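Side-chain contacts in ribosomal RNA small subunit methyltransferase E (Legionella pneumophila, PDB 5O95), which probably methylates N3 of a uridine in the 16S rRNA of the small ribosomal subunit, with S-adenosyl-L-methionine as methyl donor: residues S179-W182 with R183-P186; E205-R208 with L209-G212; A230-T233 with A234-L238. All coordinates share one frame; numbering follows the deposited sequence.

Contact 1: residues S179-W182 with R183-P186; sequences SKTW and RDYP
An ST turn opens the short 3-10 turn in the loop between strands 170-174 and 191-196, where Thr-181 OG1 accepts the N-H of Arg-183 at 3.2 Å. With chi1 at 79°, the hydroxyl lies between the backbone N and the carbonyl carbon of Thr-181, from where it meets the N-H two residues on. The Thr-181 carbonyl closes the turn: Asp-184 N binds Thr-181 O at 3.0 Å and nearly straight (165°). Asp-184 answers with its carboxylate, OD2 lying 3.4 Å from Thr-181 N in a weak bond. One water joins Thr-181 OG1 to Asp-184 OD2, weakly on the carboxylate side; another bridges OG1 to Arg-183, whose NH1 donates to it at 2.7 Å. Beyond the turn, Arg-183 lies across the Trp-182 indole. Its CG sits over one face, 3.5 Å from the centroid of the six-membered ring in a CH-pi contact, and the bend at chi3 sets the guanidinium with one face against Trp-182 CZ2, its plane 42° from that of the ring. Both side chains also bond across the dimer interface: Trp-182 NE1 donates to Ala-240 O of the second subunit and Arg-183 NH2 to Ala-241 O of the second subunit. On the other flank Tyr-185 OH approaches Lys-180 CB to 3.6 Å and hydrogen-bonds to Pro-217 O, tying the loop to strand 216-218. The whole is an ST turn leading into a single 3-10 turn, in a loop of the SPOUT methyltransferase domain at the dimer interface.

Contact 2: residues E205-R208 with L209-G212; sequences EEIR and LTSG
Ile-207 O receives two hydrogen bonds from Ser-211, one turn further along helix 204-212. The hydroxyl OG of Ser-211 reaches Ile-207 O at 2.6 Å, and the backbone N of Ser-211 reaches the same oxygen at 2.8 Å; the two donors come from opposite faces of the carbonyl plane. With chi1 at 60°, the hydroxyl of Ser-211 stands between its own backbone N and carbonyl carbon, which directs it to the carbonyl one turn earlier. A surface-facing serine thus spends its proton inside the helix, doubling the ordinary i to i+4 bond. The remaining carbonyls follow the alpha-helical pattern: Glu-205 O takes Leu-209 N at 3.0 Å, Glu-206 O takes Thr-210 N at 2.8 Å, and Arg-208 O takes Gly-212 N at 2.9 Å. This helix belongs to the SPOUT-type methyltransferase domain and packs against helix 159-165, which Leu-209 and Thr-210 both touch. Its start is held by the buried Glu-206, whose carboxylate is satisfied at both oxygens: OE1 accepts from Ser-203 N, like the glutamate limb of a capping box, and OE2 from Glu-116 N of a neighbouring loop. Toward the other end, Leu-209 O is bonded to His-213 ND1. Side-chain contact within the helix is slight and sets carbon against oxygen: Ile-207 CD1 comes within 3.8 Å of Thr-210 OG1 as the two side chains pass at a slant, while Thr-210 CG2 rests 3.2 Å from Glu-206 O. Ile-207 also touches His-175 and Phe-202 in neighbouring loops.

Contact 3: residues A230-T233 with A234-L238; sequences AAIT and ALSVL
With chi1 at -61°, Ser-236 carries OG on the side of its backbone N and anti to its carbonyl carbon, so that the hydroxyl points back along the helix to Ile-232 O. Ile-232, one turn earlier, has its CG1 branch likewise beside its backbone N (chi1 -52°), and the CD1 methyl at its end comes to 4.4 Å from Leu-235 CD1. The hydroxyl bond, from Ser-236 OG to Ile-232 O, is 2.8 Å long; the backbone N of Ser-236 adds a second bond to the same oxygen at 3.0 Å, each donor tilted about 30° from the carbonyl plane and the two on opposite faces of it. A polar side chain buried in the middle of helix 227-242 is in this way bonded to the backbone of the preceding turn. This is the long C-terminal helix of the SPOUT methyltransferase domain, lying against the parallel sheet on one side and its counterpart in the second subunit on another. Ser-236 OG also bonds to Thr-233 OG1 of the second subunit, and Ile-232 and Ser-236 each meet their own equivalents there, consistent with this face lying near the dimer's twofold axis. Thr-233 OG1 in turn is bonded to Thr-229 O one turn back. Elsewhere on the helix, Ala-231, Ala-234 and Leu-235 pack on strands 82-88 and 191-196. Between turns, hydrocarbon lies close to carbonyl oxygen, with Leu-235 CG 3.3 Å from Ala-231 O and Val-237 CG2 3.2 Å from Thr-233 O. Backbone bonds keep the spacing regular, Ala-234 N reaching Ala-230 O at 2.9 Å and Val-237 N reaching Thr-233 O at 2.9 Å.

In the fold
Contacts 1 and 3 touch directly, Trp-182 CB lying 3.8 Å from Val-237 CG1; both contacts also touch the second subunit, so the turn and the C-terminal helix both contribute to the dimer interface. Contact 2 stands apart, its nearest atoms about 10 Å from contact 1 and about 14 Å from contact 3. Contacts 1 and 3 lie beside residues of the S-adenosyl-L-methionine site, unoccupied in this chain, and contact 2 lies farther off. Side chain to side chain, Ala-234 and Ala-230 of contact 3 are each about 4 Å from Leu-220 and Leu-174 respectively, Trp-182 of contact 1 is about 6 Å from Leu-220, and Glu-206 of contact 2 is about 8 Å from Gly-197.

Contact 1: residues S179-W182 with R183-P186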
loop_
_atom_site.group_PDB
_atom_site.type_symbol
_atom_site.label_atom_id
_atom_site.label_comp_id
_atom_site.label_asym_id
_atom_site.label_seq_id
_atom_site.Cartn_x
_atom_site.Cartn_y
_atom_site.Cartn_z
ATOM N N SER B 179 -19.834 0.534 -12.435
ATOM C CA SER B 179 -18.622 1.288 -12.176
ATOM C C SER B 179 -18.015 1.817 -13.474
ATOM O O SER B 179 -18.222 1.277 -14.567
ATOM C CB SER B 179 -17.586 0.434 -11.434
ATOM O OG SER B 179 -17.200 -0.696 -12.205
ATOM N N LYS B 180 -17.277 2.916 -13.331
ATOM C CA LYS B 180 -16.433 3.471 -14.377
ATOM C C LYS B 180 -15.028 3.623 -13.805
ATOM O O LYS B 180 -14.834 3.598 -12.588
ATOM C CB LYS B 180 -16.967 4.833 -14.853
ATOM C CG LYS B 180 -18.389 4.792 -15.414
ATOM C CD LYS B 180 -18.875 6.176 -15.805
ATOM C CE LYS B 180 -20.349 6.157 -16.226
ATOM N NZ LYS B 180 -20.596 5.253 -17.374
ATOM N N THR B 181 -14.032 3.764 -14.683
ATOM C CA THR B 181 -12.662 3.879 -14.215
ATOM C C THR B 181 -12.310 5.348 -13.998
ATOM O O THR B 181 -13.090 6.256 -14.288
ATOM C CB THR B 181 -11.661 3.252 -15.193
ATOM O OG1 THR B 181 -11.417 4.151 -16.286
ATOM C CG2 THR B 181 -12.168 1.919 -15.734
ATOM N N TRP B 182 -11.099 5.575 -13.496
ATOM C CA TRP B 182 -10.643 6.936 -13.228
ATOM C C TRP B 182 -10.692 7.807 -14.480
ATOM O O TRP B 182 -10.822 9.034 -14.379
ATOM C CB TRP B 182 -9.219 6.890 -12.660
ATOM C CG TRP B 182 -8.186 6.409 -13.665
ATOM C CD1 TRP B 182 -7.756 5.122 -13.858
ATOM C CD2 TRP B 182 -7.455 7.216 -14.595
ATOM N NE1 TRP B 182 -6.817 5.083 -14.864
ATOM C CE2 TRP B 182 -6.616 6.353 -15.332
ATOM C CE3 TRP B 182 -7.431 8.586 -14.879
ATOM C CZ2 TRP B 182 -5.762 6.816 -16.331
ATOM C CZ3 TRP B 182 -6.583 9.044 -15.881
ATOM C CH2 TRP B 182 -5.760 8.158 -16.592
ATOM N N ARG B 183 -10.596 7.195 -15.667
ATOM C CA ARG B 183 -10.574 7.974 -16.898
ATOM C C ARG B 183 -11.906 8.643 -17.199
ATOM O O ARG B 183 -11.939 9.588 -17.992
ATOM C CB ARG B 183 -10.197 7.073 -18.077
ATOM C CG ARG B 183 -8.806 6.480 -17.970
ATOM C CD ARG B 183 -8.463 5.668 -19.218
ATOM N NE ARG B 183 -7.027 5.726 -19.498
ATOM C CZ ARG B 183 -6.161 4.795 -19.116
ATOM N NH1 ARG B 183 -6.591 3.729 -18.452
ATOM N NH2 ARG B 183 -4.873 4.929 -19.398
ATOM N N ASP B 184 -13.000 8.171 -16.604
ATOM C CA ASP B 184 -14.330 8.685 -16.913
ATOM C C ASP B 184 -14.810 9.734 -15.921
ATOM O O ASP B 184 -15.943 10.209 -16.050
ATOM C CB ASP B 184 -15.344 7.541 -16.943
ATOM C CG ASP B 184 -14.961 6.458 -17.922
ATOM O OD1 ASP B 184 -14.621 6.793 -19.075
ATOM O OD2 ASP B 184 -14.977 5.273 -17.525
ATOM N N TYR B 185 -13.993 10.092 -14.936
ATOM C CA TYR B 185 -14.412 11.079 -13.954
ATOM C C TYR B 185 -13.470 12.274 -13.975
ATOM O O TYR B 185 -12.274 12.118 -14.236
ATOM C CB TYR B 185 -14.423 10.474 -12.545
ATOM C CG TYR B 185 -15.454 9.390 -12.385
ATOM C CD1 TYR B 185 -16.804 9.664 -12.573
ATOM C CD2 TYR B 185 -15.084 8.092 -12.056
ATOM C CE1 TYR B 185 -17.759 8.675 -12.444
ATOM C CE2 TYR B 185 -16.039 7.094 -11.926
ATOM C CZ TYR B 185 -17.371 7.401 -12.106
ATOM O OH TYR B 185 -18.328 6.417 -11.981
ATOM N N PRO B 186 -13.980 13.482 -13.692
ATOM C CA PRO B 186 -13.141 14.701 -13.659
ATOM C C PRO B 186 -12.333 14.798 -12.370
ATOM O O PRO B 186 -12.632 15.570 -11.443
ATOM C CB PRO B 186 -14.185 15.816 -13.793
ATOM C CG PRO B 186 -15.381 15.271 -13.069
ATOM C CD PRO B 186 -15.400 13.787 -13.431
HETATM O O HOH W 1 -8.658 2.958 -16.834
HETATM O O HOH W 2 -12.357 3.632 -18.780
#

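Contact 2: residues E205-R208 with L209-G212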
loop_
_atom_site.group_PDB
_atom_site.type_symbol
_atom_site.label_atom_id
_atom_site.label_comp_id
_atom_site.label_asym_id
_atom_site.label_seq_id
_atom_site.Cartn_x
_atom_site.Cartn_y
_atom_site.Cartn_z
ATOM N N GLU B 205 -29.819 -0.915 -0.122
ATOM C CA GLU B 205 -30.321 0.334 0.435
ATOM C C GLU B 205 -29.198 1.351 0.606
ATOM O O GLU B 205 -29.402 2.551 0.391
ATOM C CB GLU B 205 -31.033 0.058 1.763
ATOM C CG GLU B 205 -31.397 1.289 2.571
ATOM C CD GLU B 205 -31.967 0.940 3.933
ATOM O OE1 GLU B 205 -32.100 -0.266 4.232
ATOM O OE2 GLU B 205 -32.278 1.870 4.705
ATOM N N GLU B 206 -28.004 0.890 0.989
ATOM C CA GLU B 206 -26.875 1.808 1.092
ATOM C C GLU B 206 -26.533 2.403 -0.265
ATOM O O GLU B 206 -26.251 3.601 -0.373
ATOM C CB GLU B 206 -25.668 1.092 1.695
ATOM C CG GLU B 206 -25.863 0.753 3.155
ATOM C CD GLU B 206 -24.658 0.081 3.763
ATOM O OE1 GLU B 206 -24.153 -0.898 3.176
ATOM O OE2 GLU B 206 -24.215 0.538 4.832
ATOM N N ILE B 207 -26.571 1.583 -1.319
ATOM C CA ILE B 207 -26.229 2.084 -2.647
ATOM C C ILE B 207 -27.282 3.068 -3.139
ATOM O O ILE B 207 -26.962 4.047 -3.829
ATOM C CB ILE B 207 -26.000 0.919 -3.627
ATOM C CG1 ILE B 207 -24.755 0.140 -3.216
ATOM C CG2 ILE B 207 -25.861 1.431 -5.051
ATOM C CD1 ILE B 207 -23.516 1.011 -3.127
ATOM N N ARG B 208 -28.552 2.821 -2.809
ATOM C CA ARG B 208 -29.593 3.795 -3.120
ATOM C C ARG B 208 -29.304 5.116 -2.417
ATOM O O ARG B 208 -29.482 6.196 -2.992
ATOM C CB ARG B 208 -30.956 3.221 -2.725
ATOM C CG ARG B 208 -32.137 4.139 -2.942
ATOM C CD ARG B 208 -33.457 3.360 -2.911
ATOM N NE ARG B 208 -33.553 2.421 -1.790
ATOM C CZ ARG B 208 -33.499 1.095 -1.912
ATOM N NH1 ARG B 208 -33.350 0.539 -3.108
ATOM N NH2 ARG B 208 -33.596 0.321 -0.837
ATOM N N LEU B 209 -28.791 5.040 -1.193
ATOM C CA LEU B 209 -28.462 6.240 -0.435
ATOM C C LEU B 209 -27.243 6.949 -1.017
ATOM O O LEU B 209 -27.249 8.173 -1.191
ATOM C CB LEU B 209 -28.225 5.853 1.020
ATOM C CG LEU B 209 -28.103 6.952 2.064
ATOM C CD1 LEU B 209 -29.431 7.672 2.243
ATOM C CD2 LEU B 209 -27.663 6.304 3.346
ATOM N N THR B 210 -26.181 6.196 -1.324
ATOM C CA THR B 210 -24.981 6.816 -1.886
ATOM C C THR B 210 -25.253 7.387 -3.275
ATOM O O THR B 210 -24.879 8.527 -3.573
ATOM C CB THR B 210 -23.798 5.835 -1.896
ATOM O OG1 THR B 210 -24.066 4.730 -2.778
ATOM C CG2 THR B 210 -23.512 5.302 -0.487
ATOM N N SER B 211 -25.919 6.619 -4.140
ATOM C CA SER B 211 -26.191 7.113 -5.487
ATOM C C SER B 211 -27.167 8.285 -5.467
ATOM O O SER B 211 -27.038 9.216 -6.269
ATOM C CB SER B 211 -26.688 5.985 -6.397
ATOM O OG SER B 211 -27.879 5.399 -5.905
ATOM N N GLY B 212 -28.136 8.268 -4.548
ATOM C CA GLY B 212 -29.052 9.389 -4.407
ATOM C C GLY B 212 -28.386 10.664 -3.939
ATOM O O GLY B 212 -28.935 11.753 -4.140
#

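Contact 3: residues A230-T233 with A234-L238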
loop_
_atom_site.group_PDB
_atom_site.type_symbol
_atom_site.label_atom_id
_atom_site.label_comp_id
_atom_site.label_asym_id
_atom_site.label_seq_id
_atom_site.Cartn_x
_atom_site.Cartn_y
_atom_site.Cartn_z
ATOM N N ALA B 230 -7.004 -1.231 -1.181
ATOM C CA ALA B 230 -7.898 -0.409 -1.979
ATOM C C ALA B 230 -7.761 1.061 -1.628
ATOM O O ALA B 230 -7.754 1.909 -2.519
ATOM C CB ALA B 230 -9.348 -0.850 -1.780
ATOM N N ALA B 231 -7.731 1.385 -0.333
ATOM C CA ALA B 231 -7.535 2.772 0.070
ATOM C C ALA B 231 -6.280 3.352 -0.550
ATOM O O ALA B 231 -6.305 4.451 -1.114
ATOM C CB ALA B 231 -7.454 2.869 1.591
ATOM N N ILE B 232 -5.162 2.645 -0.423
ATOM C CA ILE B 232 -3.910 3.252 -0.867
ATOM C C ILE B 232 -3.819 3.255 -2.393
ATOM O O ILE B 232 -3.280 4.189 -2.987
ATOM C CB ILE B 232 -2.710 2.604 -0.156
ATOM C CG1 ILE B 232 -2.933 2.621 1.368
ATOM C CG2 ILE B 232 -1.422 3.389 -0.455
ATOM C CD1 ILE B 232 -3.559 3.940 1.940
ATOM N N THR B 233 -4.368 2.239 -3.061
ATOM C CA THR B 233 -4.428 2.246 -4.517
ATOM C C THR B 233 -5.306 3.382 -5.038
ATOM O O THR B 233 -4.942 4.070 -6.005
ATOM C CB THR B 233 -4.989 0.881 -4.985
ATOM O OG1 THR B 233 -4.053 -0.146 -4.608
ATOM C CG2 THR B 233 -5.236 0.855 -6.491
ATOM N N ALA B 234 -6.463 3.601 -4.416
ATOM C CA ALA B 234 -7.351 4.662 -4.877
ATOM C C ALA B 234 -6.702 6.030 -4.688
ATOM O O ALA B 234 -6.747 6.879 -5.584
ATOM C CB ALA B 234 -8.673 4.604 -4.098
ATOM N N LEU B 235 -6.110 6.261 -3.518
ATOM C CA LEU B 235 -5.440 7.537 -3.285
ATOM C C LEU B 235 -4.311 7.761 -4.278
ATOM O O LEU B 235 -4.124 8.881 -4.772
ATOM C CB LEU B 235 -4.906 7.614 -1.863
ATOM C CG LEU B 235 -5.982 7.681 -0.781
ATOM C CD1 LEU B 235 -5.351 7.757 0.559
ATOM C CD2 LEU B 235 -6.886 8.869 -1.016
ATOM N N SER B 236 -3.547 6.708 -4.587
ATOM C CA SER B 236 -2.458 6.848 -5.561
ATOM C C SER B 236 -2.999 7.217 -6.933
ATOM O O SER B 236 -2.451 8.081 -7.626
ATOM C CB SER B 236 -1.685 5.526 -5.657
ATOM O OG SER B 236 -1.088 5.123 -4.439
ATOM N N VAL B 237 -4.057 6.526 -7.365
ATOM C CA VAL B 237 -4.598 6.782 -8.691
ATOM C C VAL B 237 -5.209 8.174 -8.757
ATOM O O VAL B 237 -5.008 8.906 -9.729
ATOM C CB VAL B 237 -5.609 5.689 -9.080
ATOM C CG1 VAL B 237 -6.313 6.066 -10.373
ATOM C CG2 VAL B 237 -4.921 4.335 -9.207
ATOM N N LEU B 238 -5.929 8.582 -7.702
ATOM C CA LEU B 238 -6.540 9.907 -7.698
ATOM C C LEU B 238 -5.490 11.013 -7.631
ATOM O O LEU B 238 -5.612 12.018 -8.329
ATOM C CB LEU B 238 -7.513 10.032 -6.520
ATOM C CG LEU B 238 -8.719 9.097 -6.618
ATOM C CD1 LEU B 238 -9.534 9.191 -5.326
ATOM C CD2 LEU B 238 -9.573 9.440 -7.832
#